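Local structure of endonuclease and methylase LlaGI (Lactococcus lactis, 5FFJ) at residues A1067-N1080 with D1359-F1371. The protein recognises DNA and probably methylates it and moves along it as a Type ISP restriction-modification enzyme with a helicase-like ATPase, here lacking its nuclease. Sequence-based numbering, arbitrary orientation.
Sequences AWVSNFSKINVSDN and DKKSGITDDPNEF
Phe1072 drops into 1359-1371 between Asp1366 and Phe1371, and Pro1368 closes one face of its ring: Pro1368 CB stands 3.9 Å from the ring centroid, a CH-pi contact displaced toward the rim. Asp1366 OD1 lies at the ring's edge and also accepts the only hydrogen bond between the segments, from Phe1072 N at 3.1 Å, nearly straight (169°) and on the syn side of the carboxylate, somewhat out of its plane. The other oxygen, OD2, pairs with Lys1152, which probably keeps this aspartate charged. Ile1364 lays CD1 over one face of the Trp1068 indole, 3.9 Å from the centroid of its six-membered ring, while Ala1067 CB rests against Asp1359 and Ser1362.

Behind Phe1072, the Asn1071 amide holds the turn. With CG anti to the backbone N (chi1 -174°), OD1 reaches forward to take Ser1073 N at 2.7 Å, the donor lying above the carbonyl plane. A leucine here would probably leave Ser1073 N without this acceptor and let the turn presenting Phe1072 relax. Ser1073 OG caps the next helix through a weak bond from Asn1076 N.

An Asx turn followed by an N-cap thus carries the chain from edge strand 1070-1071, antiparallel to 1150-1155, into helix 1074-1096. Strand 1365-1366, paired with 1357-1358 in a hairpin, packs against that junction in the specificity domain, about 5 Å at the nearest atoms from the bound DNA, consistent with a part in DNA recognition.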
loop_
_atom_site.group_PDB
_atom_site.type_symbol
_atom_site.label_atom_id
_atom_site.label_comp_id
_atom_site.label_asym_id
_atom_site.label_seq_id
_atom_site.Cartn_x
_atom_site.Cartn_y
_atom_site.Cartn_z
ATOM N N ALA A 1067 6.049 -19.364 -7.937
ATOM C CA ALA A 1067 6.446 -18.856 -9.248
ATOM C C ALA A 1067 7.778 -19.452 -9.703
ATOM O O ALA A 1067 7.972 -19.730 -10.887
ATOM C CB ALA A 1067 6.531 -17.337 -9.231
ATOM N N TRP A 1068 8.688 -19.653 -8.755
ATOM C CA TRP A 1068 10.000 -20.217 -9.052
ATOM C C TRP A 1068 9.958 -21.738 -9.101
ATOM O O TRP A 1068 10.481 -22.358 -10.026
ATOM C CB TRP A 1068 11.023 -19.777 -8.002
ATOM C CG TRP A 1068 11.311 -18.307 -7.990
ATOM C CD1 TRP A 1068 10.633 -17.342 -7.303
ATOM C CD2 TRP A 1068 12.363 -17.634 -8.691
ATOM N NE1 TRP A 1068 11.197 -16.110 -7.536
ATOM C CE2 TRP A 1068 12.260 -16.264 -8.385
ATOM C CE3 TRP A 1068 13.379 -18.060 -9.551
ATOM C CZ2 TRP A 1068 13.136 -15.315 -8.910
ATOM C CZ3 TRP A 1068 14.247 -17.118 -10.068
ATOM C CH2 TRP A 1068 14.120 -15.761 -9.747
ATOM N N VAL A 1069 9.318 -22.325 -8.096
ATOM C CA VAL A 1069 9.453 -23.749 -7.814
ATOM C C VAL A 1069 8.412 -24.617 -8.534
ATOM O O VAL A 1069 8.622 -25.819 -8.709
ATOM C CB VAL A 1069 9.388 -23.979 -6.275
ATOM C CG1 VAL A 1069 8.270 -24.938 -5.875
ATOM C CG2 VAL A 1069 10.729 -24.468 -5.760
ATOM N N SER A 1070 7.303 -24.010 -8.953
ATOM C CA SER A 1070 6.240 -24.736 -9.654
ATOM C C SER A 1070 5.898 -24.081 -10.992
ATOM O O SER A 1070 5.979 -22.860 -11.134
ATOM C CB SER A 1070 4.980 -24.817 -8.788
ATOM O OG SER A 1070 4.077 -23.774 -9.108
ATOM N N ASN A 1071 5.494 -24.899 -11.960
ATOM C CA ASN A 1071 5.210 -24.422 -13.311
ATOM C C ASN A 1071 4.580 -25.518 -14.172
ATOM O O ASN A 1071 4.733 -26.708 -13.894
ATOM C CB ASN A 1071 6.500 -23.907 -13.965
ATOM C CG ASN A 1071 6.268 -23.255 -15.323
ATOM O OD1 ASN A 1071 5.413 -23.679 -16.099
ATOM N ND2 ASN A 1071 7.049 -22.223 -15.619
ATOM N N PHE A 1072 3.866 -25.103 -15.216
ATOM C CA PHE A 1072 3.288 -26.027 -16.188
ATOM C C PHE A 1072 4.357 -26.750 -17.010
ATOM O O PHE A 1072 4.216 -27.933 -17.320
ATOM C CB PHE A 1072 2.344 -25.279 -17.134
ATOM C CG PHE A 1072 0.962 -25.070 -16.581
ATOM C CD1 PHE A 1072 0.141 -26.150 -16.306
ATOM C CD2 PHE A 1072 0.467 -23.793 -16.369
ATOM C CE1 PHE A 1072 -1.134 -25.964 -15.808
ATOM C CE2 PHE A 1072 -0.811 -23.601 -15.873
ATOM C CZ PHE A 1072 -1.611 -24.689 -15.593
ATOM N N SER A 1073 5.421 -26.034 -17.366
ATOM C CA SER A 1073 6.506 -26.610 -18.158
ATOM C C SER A 1073 7.588 -27.180 -17.253
ATOM O O SER A 1073 8.179 -26.456 -16.452
ATOM C CB SER A 1073 7.111 -25.561 -19.099
ATOM O OG SER A 1073 8.267 -26.064 -19.749
ATOM N N LYS A 1074 7.830 -28.483 -17.380
ATOM C CA LYS A 1074 8.903 -29.154 -16.650
ATOM C C LYS A 1074 10.250 -28.486 -16.911
ATOM O O LYS A 1074 11.053 -28.309 -15.996
ATOM C CB LYS A 1074 8.969 -30.635 -17.039
ATOM C CG LYS A 1074 10.116 -31.402 -16.393
ATOM C CD LYS A 1074 10.024 -32.895 -16.683
ATOM C CE LYS A 1074 11.137 -33.680 -15.994
ATOM N NZ LYS A 1074 11.018 -35.146 -16.233
ATOM N N ILE A 1075 10.489 -28.115 -18.164
ATOM C CA ILE A 1075 11.733 -27.459 -18.543
ATOM C C ILE A 1075 11.887 -26.112 -17.833
ATOM O O ILE A 1075 12.969 -25.787 -17.349
ATOM C CB ILE A 1075 11.810 -27.258 -20.072
ATOM C CG1 ILE A 1075 11.871 -28.623 -20.768
ATOM C CG2 ILE A 1075 13.025 -26.408 -20.449
ATOM C CD1 ILE A 1075 11.903 -28.565 -22.284
ATOM N N ASN A 1076 10.809 -25.335 -17.773
ATOM C CA ASN A 1076 10.849 -24.030 -17.115
ATOM C C ASN A 1076 11.179 -24.140 -15.629
ATOM O O ASN A 1076 11.883 -23.289 -15.085
ATOM C CB ASN A 1076 9.519 -23.294 -17.292
ATOM C CG ASN A 1076 9.368 -22.684 -18.676
ATOM O OD1 ASN A 1076 10.003 -23.125 -19.633
ATOM N ND2 ASN A 1076 8.529 -21.659 -18.783
ATOM N N VAL A 1077 10.670 -25.181 -14.975
ATOM C CA VAL A 1077 10.985 -25.419 -13.568
ATOM C C VAL A 1077 12.484 -25.632 -13.410
ATOM O O VAL A 1077 13.125 -24.999 -12.572
ATOM C CB VAL A 1077 10.238 -26.645 -13.003
ATOM C CG1 VAL A 1077 10.617 -26.875 -11.546
ATOM C CG2 VAL A 1077 8.737 -26.465 -13.125
ATOM N N SER A 1078 13.032 -26.530 -14.225
ATOM C CA SER A 1078 14.456 -26.838 -14.198
ATOM C C SER A 1078 15.301 -25.585 -14.400
ATOM O O SER A 1078 16.287 -25.373 -13.698
ATOM C CB SER A 1078 14.796 -27.874 -15.271
ATOM O OG SER A 1078 16.197 -28.015 -15.421
ATOM N N ASP A 1079 14.908 -24.756 -15.360
ATOM C CA ASP A 1079 15.653 -23.541 -15.663
ATOM C C ASP A 1079 15.511 -22.509 -14.547
ATOM O O ASP A 1079 16.507 -22.048 -13.995
ATOM C CB ASP A 1079 15.188 -22.943 -16.993
ATOM C CG ASP A 1079 15.502 -23.838 -18.178
ATOM O OD1 ASP A 1079 16.376 -24.722 -18.047
ATOM O OD2 ASP A 1079 14.877 -23.651 -19.243
ATOM N N ASN A 1080 14.271 -22.157 -14.217
ATOM C CA ASN A 1080 14.003 -21.135 -13.205
ATOM C C ASN A 1080 14.640 -21.451 -11.853
ATOM O O ASN A 1080 15.225 -20.573 -11.217
ATOM C CB ASN A 1080 12.494 -20.952 -13.022
ATOM C CG ASN A 1080 11.840 -20.241 -14.195
ATOM O OD1 ASN A 1080 12.475 -19.452 -14.895
ATOM N ND2 ASN A 1080 10.557 -20.513 -14.407
ATOM N N ASP A 1359 4.200 -13.645 -13.410
ATOM C CA ASP A 1359 4.320 -13.254 -12.012
ATOM C C ASP A 1359 4.856 -11.828 -11.923
ATOM O O ASP A 1359 5.984 -11.561 -12.332
ATOM C CB ASP A 1359 5.237 -14.221 -11.260
ATOM C CG ASP A 1359 5.257 -13.962 -9.771
ATOM O OD1 ASP A 1359 4.242 -14.261 -9.109
ATOM O OD2 ASP A 1359 6.288 -13.472 -9.262
ATOM N N LYS A 1360 4.044 -10.915 -11.398
ATOM C CA LYS A 1360 4.403 -9.498 -11.354
ATOM C C LYS A 1360 5.715 -9.253 -10.611
ATOM O O LYS A 1360 6.514 -8.406 -11.010
ATOM C CB LYS A 1360 3.283 -8.691 -10.693
ATOM N N LYS A 1361 5.933 -10.007 -9.539
ATOM C CA LYS A 1361 7.103 -9.822 -8.684
ATOM C C LYS A 1361 8.377 -10.331 -9.353
ATOM O O LYS A 1361 9.380 -9.619 -9.427
ATOM C CB LYS A 1361 6.899 -10.539 -7.346
ATOM N N SER A 1362 8.320 -11.566 -9.844
ATOM C CA SER A 1362 9.495 -12.250 -10.383
ATOM C C SER A 1362 9.610 -12.110 -11.901
ATOM O O SER A 1362 10.704 -12.216 -12.457
ATOM C CB SER A 1362 9.466 -13.736 -10.001
ATOM O OG SER A 1362 8.232 -14.341 -10.339
ATOM N N GLY A 1363 8.486 -11.874 -12.568
ATOM C CA GLY A 1363 8.471 -11.774 -14.016
ATOM C C GLY A 1363 8.604 -13.135 -14.677
ATOM O O GLY A 1363 9.019 -13.235 -15.833
ATOM N N ILE A 1364 8.248 -14.187 -13.944
ATOM C CA ILE A 1364 8.318 -15.550 -14.469
ATOM C C ILE A 1364 7.000 -15.899 -15.149
ATOM O O ILE A 1364 5.931 -15.806 -14.542
ATOM C CB ILE A 1364 8.616 -16.602 -13.364
ATOM C CG1 ILE A 1364 9.741 -16.118 -12.432
ATOM C CG2 ILE A 1364 8.897 -17.978 -14.000
ATOM C CD1 ILE A 1364 11.003 -16.964 -12.400
ATOM N N THR A 1365 7.084 -16.306 -16.412
ATOM C CA THR A 1365 5.900 -16.614 -17.205
ATOM C C THR A 1365 5.482 -18.062 -16.986
ATOM O O THR A 1365 6.328 -18.940 -16.807
ATOM C CB THR A 1365 6.140 -16.384 -18.712
ATOM O OG1 THR A 1365 6.785 -17.530 -19.280
ATOM C CG2 THR A 1365 7.000 -15.142 -18.953
ATOM N N ASP A 1366 4.174 -18.299 -16.993
ATOM C CA ASP A 1366 3.624 -19.641 -16.831
ATOM C C ASP A 1366 2.593 -19.914 -17.923
ATOM O O ASP A 1366 1.483 -19.380 -17.890
ATOM C CB ASP A 1366 2.995 -19.798 -15.446
ATOM C CG ASP A 1366 2.683 -21.243 -15.104
ATOM O OD1 ASP A 1366 3.102 -22.147 -15.859
ATOM O OD2 ASP A 1366 2.028 -21.478 -14.065
ATOM N N ASP A 1367 2.975 -20.753 -18.881
ATOM C CA ASP A 1367 2.171 -21.017 -20.069
ATOM C C ASP A 1367 1.668 -22.464 -20.090
ATOM O O ASP A 1367 2.468 -23.387 -20.235
ATOM C CB ASP A 1367 2.998 -20.725 -21.322
ATOM C CG ASP A 1367 2.256 -21.050 -22.596
ATOM O OD1 ASP A 1367 2.273 -22.227 -23.003
ATOM O OD2 ASP A 1367 1.658 -20.130 -23.192
ATOM N N PRO A 1368 0.343 -22.669 -19.958
ATOM C CA PRO A 1368 -0.187 -24.039 -19.851
ATOM C C PRO A 1368 -0.029 -24.893 -21.116
ATOM O O PRO A 1368 -0.137 -26.117 -21.030
ATOM C CB PRO A 1368 -1.673 -23.814 -19.538
ATOM C CG PRO A 1368 -1.977 -22.470 -20.080
ATOM C CD PRO A 1368 -0.733 -21.662 -19.890
ATOM N N ASN A 1369 0.228 -24.272 -22.265
ATOM C CA ASN A 1369 0.383 -25.022 -23.513
ATOM C C ASN A 1369 1.671 -25.854 -23.530
ATOM O O ASN A 1369 1.801 -26.790 -24.320
ATOM C CB ASN A 1369 0.369 -24.082 -24.729
ATOM C CG ASN A 1369 -0.930 -23.308 -24.865
ATOM O OD1 ASN A 1369 -0.996 -22.119 -24.552
ATOM N ND2 ASN A 1369 -1.967 -23.978 -25.353
ATOM N N GLU A 1370 2.613 -25.511 -22.653
ATOM C CA GLU A 1370 3.916 -26.177 -22.602
ATOM C C GLU A 1370 3.899 -27.406 -21.695
ATOM O O GLU A 1370 4.927 -28.062 -21.512
ATOM C CB GLU A 1370 4.996 -25.203 -22.114
ATOM C CG GLU A 1370 5.219 -24.012 -23.033
ATOM C CD GLU A 1370 6.301 -23.066 -22.535
ATOM O OE1 GLU A 1370 6.878 -23.324 -21.456
ATOM O OE2 GLU A 1370 6.574 -22.058 -23.225
ATOM N N PHE A 1371 2.737 -27.724 -21.133
ATOM C CA PHE A 1371 2.648 -28.807 -20.157
ATOM C C PHE A 1371 2.624 -30.210 -20.783
ATOM O O PHE A 1371 3.304 -31.118 -20.299
ATOM C CB PHE A 1371 1.401 -28.641 -19.276
ATOM C CG PHE A 1371 1.107 -29.849 -18.425
ATOM C CD1 PHE A 1371 1.870 -30.133 -17.304
ATOM C CD2 PHE A 1371 0.081 -30.714 -18.760
ATOM C CE1 PHE A 1371 1.607 -31.250 -16.531
ATOM C CE2 PHE A 1371 -0.184 -31.831 -17.991
ATOM C CZ PHE A 1371 0.579 -32.098 -16.877
#